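Local coordinates for lytic chitin monooxygenase (Enterococcus faecalis, PDB 4A02), which catalyses the copper-dependent oxidative cleavage of glycosidic bonds in crystalline alpha- and beta-chitin, working in synergy with a chitinase to break the polymer down, at residues Q29-P32 with Q33-E36; A50-S53 with G54-P57; W148-G151 with D152-N155. One frame throughout, in Å; residues are numbered along the deposited sequence.

Contact 1: Q29-P32 with Q33-E36; sequences QWEP and QSIE
Between Glu31 and Ser34 the chain makes a type I beta turn, closed by a hydrogen bond from Ser34 N to Glu31 O (3.2 Å, 155° at the hydrogen). Pro32 and Gln33 occupy the two corners. Gln33 folds its side chain back over the turn instead of extending it: chi1 of 72° sets CG between the backbone N and the carbonyl carbon, and chi2 of -86° then bends the chain toward the preceding residues. Its amide thus lies alongside the start of the turn, with OE1 3.2 Å from Pro32 CD and the amide carbon CD against Glu31 CA. Pro32 N has no hydrogen to give, so OE1 meets the proline ring by packing. The other amide atom works through water 1, which accepts from Gln33 NE2 at 2.9 Å and donates to Trp30 O, tying the folded chain to the residue just before the turn. Glu31 CB rests 3.6 Å from Ser34 OG. Glu31 is modelled in two conformers, so the link of its carboxylate through water 2 to that hydroxyl is doubtful; its main partner is Arg27, a salt bridge. On the far limb, water 3 donates to Pro32 O at 2.8 Å and accepts from Ile35 N at 2.9 Å. Ile35 CG1 packs at the Pro32 carbonyl, while Tyr3 and Ala11 touch the proline. Past the type I turn the chain bends again at once, through an inverse gamma turn centred on Ile35 with a weak Glu36 N to Ser34 O bond (3.0 Å). The two turns carry the loop into strand 36-38, with the Gln33 side chain close to the copper-binding His1.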
loop_
_atom_site.group_PDB
_atom_site.type_symbol
_atom_site.label_atom_id
_atom_site.label_comp_id
_atom_site.label_asym_id
_atom_site.label_seq_id
_atom_site.Cartn_x
_atom_site.Cartn_y
_atom_site.Cartn_z
ATOM N N GLN A 29 3.340 -11.241 8.196
ATOM C CA GLN A 29 4.562 -12.001 8.042
ATOM C C GLN A 29 4.311 -13.270 7.280
ATOM O O GLN A 29 5.220 -13.765 6.569
ATOM C CB GLN A 29 5.156 -12.262 9.431
ATOM C CG GLN A 29 6.461 -13.023 9.405
ATOM C CD GLN A 29 7.039 -13.177 10.784
ATOM O OE1 GLN A 29 7.004 -12.261 11.620
ATOM N NE2 GLN A 29 7.633 -14.311 11.075
ATOM N N TRP A 30 3.109 -13.824 7.394
ATOM C CA TRP A 30 2.715 -15.056 6.767
ATOM C C TRP A 30 1.716 -14.861 5.632
ATOM O O TRP A 30 1.651 -15.734 4.752
ATOM C CB TRP A 30 2.146 -16.056 7.821
ATOM C CG TRP A 30 3.171 -16.293 8.904
ATOM C CD1 TRP A 30 4.206 -17.180 8.914
ATOM C CD2 TRP A 30 3.288 -15.572 10.153
ATOM N NE1 TRP A 30 4.948 -17.081 10.054
ATOM C CE2 TRP A 30 4.395 -16.084 10.838
ATOM C CE3 TRP A 30 2.563 -14.537 10.745
ATOM C CZ2 TRP A 30 4.793 -15.601 12.079
ATOM C CZ3 TRP A 30 2.950 -14.088 11.954
ATOM C CH2 TRP A 30 4.038 -14.616 12.633
ATOM N N GLU A 31 0.938 -13.782 5.663
ATOM C CA GLU A 31 -0.115 -13.593 4.652
ATOM C C GLU A 31 -0.192 -12.115 4.272
ATOM O O GLU A 31 -1.176 -11.400 4.453
ATOM C CB GLU A 31 -1.480 -14.088 5.129
ATOM C CG GLU A 31 -1.568 -15.060 6.252
ATOM C CD GLU A 31 -2.770 -15.092 7.125
ATOM O OE1 GLU A 31 -3.899 -15.485 6.709
ATOM O OE2 GLU A 31 -2.733 -14.848 8.375
ATOM N N PRO A 32 0.879 -11.644 3.628
ATOM C CA PRO A 32 0.906 -10.248 3.174
ATOM C C PRO A 32 -0.157 -9.931 2.116
ATOM O O PRO A 32 -0.471 -8.752 1.909
ATOM C CB PRO A 32 2.320 -10.093 2.597
ATOM C CG PRO A 32 2.675 -11.496 2.172
ATOM C CD PRO A 32 2.134 -12.350 3.252
ATOM N N GLN A 33 -0.680 -10.976 1.476
ATOM C CA GLN A 33 -1.669 -10.859 0.421
ATOM C C GLN A 33 -3.095 -10.684 0.919
ATOM O O GLN A 33 -4.018 -10.535 0.093
ATOM C CB GLN A 33 -1.625 -12.092 -0.492
ATOM C CG GLN A 33 -2.166 -13.380 0.115
ATOM C CD GLN A 33 -1.208 -14.177 0.917
ATOM O OE1 GLN A 33 -0.151 -13.691 1.376
ATOM N NE2 GLN A 33 -1.540 -15.441 1.172
ATOM N N SER A 34 -3.322 -10.734 2.236
ATOM C CA SER A 34 -4.667 -10.880 2.792
ATOM C C SER A 34 -5.220 -9.651 3.477
ATOM O O SER A 34 -6.096 -9.766 4.350
ATOM C CB SER A 34 -4.709 -12.106 3.705
ATOM O OG SER A 34 -4.312 -13.237 3.007
ATOM N N ILE A 35 -4.770 -8.459 3.074
ATOM C CA ILE A 35 -5.212 -7.232 3.707
ATOM C C ILE A 35 -6.449 -6.720 2.937
ATOM O O ILE A 35 -6.417 -5.803 2.128
ATOM C CB ILE A 35 -4.106 -6.204 3.857
ATOM C CG1 ILE A 35 -2.905 -6.847 4.540
ATOM C CG2 ILE A 35 -4.612 -5.001 4.616
ATOM C CD1 ILE A 35 -1.717 -5.917 4.706
ATOM N N GLU A 36 -7.561 -7.408 3.219
ATOM C CA GLU A 36 -8.815 -7.337 2.482
ATOM C C GLU A 36 -9.891 -6.658 3.355
ATOM O O GLU A 36 -10.160 -7.161 4.461
ATOM C CB GLU A 36 -9.294 -8.757 2.084
ATOM C CG GLU A 36 -10.511 -8.749 1.234
ATOM C CD GLU A 36 -11.016 -10.091 0.844
ATOM O OE1 GLU A 36 -10.444 -11.142 1.257
ATOM O OE2 GLU A 36 -11.972 -10.176 0.035
HETATM O O HOH W 1 0.067 -17.128 2.935
HETATM O O HOH W 2 -4.635 -15.540 4.185
HETATM O O HOH W 3 -2.870 -7.627 0.996
#

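Contact 2: A50-S53 with G54-P57; sequences AGVS and GFEP
Val52 and Phe55 form the tight half of this contact, lying side by side and pointing the same way at the two ends of a type II beta turn. The backbone bond that closes the turn runs from Phe55 N to Val52 O (3.1 Å, 161° at the hydrogen). Beside it, the Val52 methyl CG1 reaches Phe55 CD1 at 3.5 Å and CE1 at 3.7 Å, approaching the ring obliquely. With CG1 anti to its own nitrogen (chi1 -179°), that branch is the one brought against the phenyl group. Val52 O lies in the plane of the same ring, at its edge, and 3.6 Å from Phe55 CB, so one carbonyl both accepts the turn bond and packs against the aromatic side chain. Ile35 and Arg27 cover other parts of the phenylalanine, which is buried. The outer side is looser. Ser53 is exposed, and its CB lies 3.4 Å from Gly54 N. Gly54 takes the positive phi of the third position of a type II turn, a backbone shape in which any CB would be jammed against Ser53 O. Glu56, an exposed residue, bends at chi2 and curls its carboxylate back over this corner: Gly54 N makes two weak hydrogen bonds to it, 2.9 Å to Glu56 OE1 and 3.4 Å to Glu56 OE2, while OE2 also sits 3.7 Å from Ser53 CA. Arg27 holds the same corner, bonding Ser53 O through its guanidinium group and Gly54 through its backbone. The inner side of the turn therefore depends on apolar packing and one nearly straight backbone bond, whereas the outer corner is polar, joined by a peptide N-H, a carboxylate and an arginine.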
loop_
_atom_site.group_PDB
_atom_site.type_symbol
_atom_site.label_atom_id
_atom_site.label_comp_id
_atom_site.label_asym_id
_atom_site.label_seq_id
_atom_site.Cartn_x
_atom_site.Cartn_y
_atom_site.Cartn_z
ATOM N N ALA A 50 -5.990 -2.151 7.301
ATOM C CA ALA A 50 -7.362 -2.082 6.780
ATOM C C ALA A 50 -8.380 -2.559 7.799
ATOM O O ALA A 50 -9.476 -2.958 7.445
ATOM C CB ALA A 50 -7.507 -2.823 5.480
ATOM N N GLY A 51 -8.072 -2.477 9.074
ATOM C CA GLY A 51 -8.929 -2.951 10.137
ATOM C C GLY A 51 -9.019 -4.449 10.268
ATOM O O GLY A 51 -9.869 -4.907 11.044
ATOM N N VAL A 52 -8.203 -5.209 9.575
ATOM C CA VAL A 52 -8.298 -6.660 9.570
ATOM C C VAL A 52 -7.667 -7.194 10.866
ATOM O O VAL A 52 -6.538 -6.845 11.228
ATOM C CB VAL A 52 -7.649 -7.279 8.321
ATOM C CG1 VAL A 52 -7.790 -8.801 8.336
ATOM C CG2 VAL A 52 -8.268 -6.686 7.082
ATOM N N SER A 53 -8.377 -8.122 11.519
ATOM C CA SER A 53 -7.890 -8.675 12.758
ATOM C C SER A 53 -6.565 -9.370 12.551
ATOM O O SER A 53 -6.402 -10.168 11.637
ATOM C CB SER A 53 -8.920 -9.713 13.261
ATOM O OG SER A 53 -10.132 -9.123 13.584
ATOM N N GLY A 54 -5.599 -9.080 13.433
ATOM C CA GLY A 54 -4.319 -9.683 13.405
ATOM C C GLY A 54 -3.243 -8.940 12.609
ATOM O O GLY A 54 -2.067 -9.329 12.683
ATOM N N PHE A 55 -3.672 -7.926 11.867
ATOM C CA PHE A 55 -2.745 -7.091 11.110
ATOM C C PHE A 55 -2.439 -5.764 11.801
ATOM O O PHE A 55 -1.712 -4.951 11.258
ATOM C CB PHE A 55 -3.281 -6.830 9.698
ATOM C CG PHE A 55 -3.254 -8.029 8.794
ATOM C CD1 PHE A 55 -4.312 -8.895 8.692
ATOM C CD2 PHE A 55 -2.160 -8.261 7.966
ATOM C CE1 PHE A 55 -4.306 -9.960 7.817
ATOM C CE2 PHE A 55 -2.137 -9.315 7.077
ATOM C CZ PHE A 55 -3.216 -10.179 6.993
ATOM N N GLU A 56 -2.954 -5.578 13.035
ATOM C CA GLU A 56 -2.778 -4.307 13.726
ATOM C C GLU A 56 -1.328 -3.881 13.898
ATOM O O GLU A 56 -1.109 -2.662 13.927
ATOM C CB GLU A 56 -3.432 -4.296 15.108
ATOM C CG GLU A 56 -4.887 -4.640 15.184
ATOM C CD GLU A 56 -5.267 -6.109 15.175
ATOM O OE1 GLU A 56 -4.405 -6.999 14.986
ATOM O OE2 GLU A 56 -6.504 -6.391 15.334
ATOM N N PRO A 57 -0.319 -4.743 14.030
ATOM C CA PRO A 57 1.063 -4.210 14.162
ATOM C C PRO A 57 1.456 -3.338 12.989
ATOM O O PRO A 57 2.287 -2.428 13.155
ATOM C CB PRO A 57 1.926 -5.455 14.306
ATOM C CG PRO A 57 0.973 -6.467 14.932
ATOM C CD PRO A 57 -0.327 -6.209 14.209
#

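Contact 3: W148-G151 with D152-N155; sequences WGIG and DTVN
Ile150 carries the single direct backbone bond of the contact, its N donating to Asn155 O at 3.1 Å (162° at the hydrogen). A second polar link lies within the returning limb: Thr153 OG1 accepts from Asn155 N at 3.3 Å, an ST turn. Chi1 of 73° sets this hydroxyl between the threonine's backbone N and carbonyl carbon, where it meets both Asn155 N and the isoleucine. Van der Waals packing centres on the Ile150 branch CG2, which lies 3.3 Å from Asp152 OD1 and 3.4 Å from Thr153 OG1. The isoleucine and threonine side chains run side by side, whereas the aspartate crosses at an angle. The other branch ends in CD1, 3.4 Å above the centre of the Trp148 ring, a CH-pi type of approach. Electrostatically, Ile150 O and Thr153 O are two acceptors only 3.2 Å apart; Lys39 NZ bonds Ile150 O and Asn155 O. Asp152 OD1 is hydrogen-bonded to ND1 of His86, a residue that binds the copper, which places Asp152 in the second shell. The loop joins antiparallel neighbours, strand 142-150 and strand 155-165, as a beta hairpin; strand 88-96 pairs along the other edge of 142-150, where Trp91 stacks on Trp148.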
loop_
_atom_site.group_PDB
_atom_site.type_symbol
_atom_site.label_atom_id
_atom_site.label_comp_id
_atom_site.label_asym_id
_atom_site.label_seq_id
_atom_site.Cartn_x
_atom_site.Cartn_y
_atom_site.Cartn_z
ATOM N N TRP A 148 -6.361 -1.916 -4.428
ATOM C CA TRP A 148 -6.809 -2.763 -5.532
ATOM C C TRP A 148 -8.283 -3.116 -5.291
ATOM O O TRP A 148 -8.610 -3.852 -4.376
ATOM C CB TRP A 148 -5.962 -4.007 -5.583
ATOM C CG TRP A 148 -6.400 -5.026 -6.586
ATOM C CD1 TRP A 148 -7.013 -4.821 -7.796
ATOM C CD2 TRP A 148 -6.217 -6.435 -6.484
ATOM N NE1 TRP A 148 -7.232 -6.002 -8.414
ATOM C CE2 TRP A 148 -6.755 -7.022 -7.630
ATOM C CE3 TRP A 148 -5.681 -7.286 -5.506
ATOM C CZ2 TRP A 148 -6.758 -8.402 -7.841
ATOM C CZ3 TRP A 148 -5.680 -8.632 -5.720
ATOM C CH2 TRP A 148 -6.238 -9.184 -6.879
ATOM N N GLY A 149 -9.169 -2.509 -6.099
ATOM C CA GLY A 149 -10.605 -2.714 -5.946
ATOM C C GLY A 149 -11.077 -3.893 -6.774
ATOM O O GLY A 149 -10.938 -3.896 -7.993
ATOM N N ILE A 150 -11.636 -4.890 -6.121
ATOM C CA ILE A 150 -11.999 -6.147 -6.784
ATOM C C ILE A 150 -13.294 -5.975 -7.577
ATOM O O ILE A 150 -14.241 -5.312 -7.153
ATOM C CB ILE A 150 -12.086 -7.261 -5.739
ATOM C CG1 ILE A 150 -10.751 -7.382 -4.979
ATOM C CG2 ILE A 150 -12.472 -8.599 -6.348
ATOM C CD1 ILE A 150 -9.584 -7.672 -5.840
ATOM N N GLY A 151 -13.331 -6.580 -8.776
ATOM C CA GLY A 151 -14.495 -6.417 -9.618
ATOM C C GLY A 151 -15.711 -7.221 -9.286
ATOM O O GLY A 151 -16.812 -6.882 -9.673
ATOM N N ASP A 152 -15.540 -8.307 -8.541
ATOM C CA ASP A 152 -16.589 -9.281 -8.248
ATOM C C ASP A 152 -16.735 -9.565 -6.769
ATOM O O ASP A 152 -17.460 -10.506 -6.422
ATOM C CB ASP A 152 -16.429 -10.528 -9.110
ATOM C CG ASP A 152 -15.162 -11.296 -8.836
ATOM O OD1 ASP A 152 -14.325 -10.839 -7.992
ATOM O OD2 ASP A 152 -15.019 -12.332 -9.480
ATOM N N THR A 153 -16.160 -8.768 -5.887
ATOM C CA THR A 153 -16.486 -8.740 -4.498
ATOM C C THR A 153 -16.609 -7.268 -4.081
ATOM O O THR A 153 -16.070 -6.400 -4.777
ATOM C CB THR A 153 -15.469 -9.408 -3.562
ATOM O OG1 THR A 153 -14.343 -8.583 -3.479
ATOM C CG2 THR A 153 -15.058 -10.795 -4.088
ATOM N N VAL A 154 -17.234 -7.005 -2.947
ATOM C CA VAL A 154 -17.342 -5.614 -2.475
ATOM C C VAL A 154 -16.049 -5.111 -1.806
ATOM O O VAL A 154 -16.070 -4.006 -1.232
ATOM C CB VAL A 154 -18.525 -5.401 -1.555
ATOM C CG1 VAL A 154 -19.837 -5.732 -2.277
ATOM C CG2 VAL A 154 -18.399 -6.183 -0.224
ATOM N N ASN A 155 -14.995 -5.824 -1.858
ATOM C CA ASN A 155 -13.748 -5.572 -1.111
ATOM C C ASN A 155 -12.661 -4.997 -2.024
ATOM O O ASN A 155 -12.748 -4.890 -3.245
ATOM C CB ASN A 155 -13.282 -6.843 -0.426
ATOM C CG ASN A 155 -14.287 -7.338 0.570
ATOM O OD1 ASN A 155 -15.053 -6.549 1.141
ATOM N ND2 ASN A 155 -14.266 -8.653 0.795
#

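Contacts 1 and 2, with centres about 10 Å apart, lie in the loops before and after strand 36-38 and pack directly: Phe55 CZ meets Glu31 O at 3.5 Å, and Ile35 CG1 meets Phe55 CE2 at 3.6 Å. Contact 3 lies about 16 Å from contact 1, centre to centre, yet Asn155 ND2 reaches Glu36 OE2 at 2.9 Å, a probable hydrogen bond. Contacts 2 and 3 do not touch. The copper ligands lie near contacts 1 and 3: between side chains, Gln33 is about 4 Å from His1, and Asp152 about 3 Å from His86. Phe55 of contact 2 is about 9 Å from His1, again between side chains.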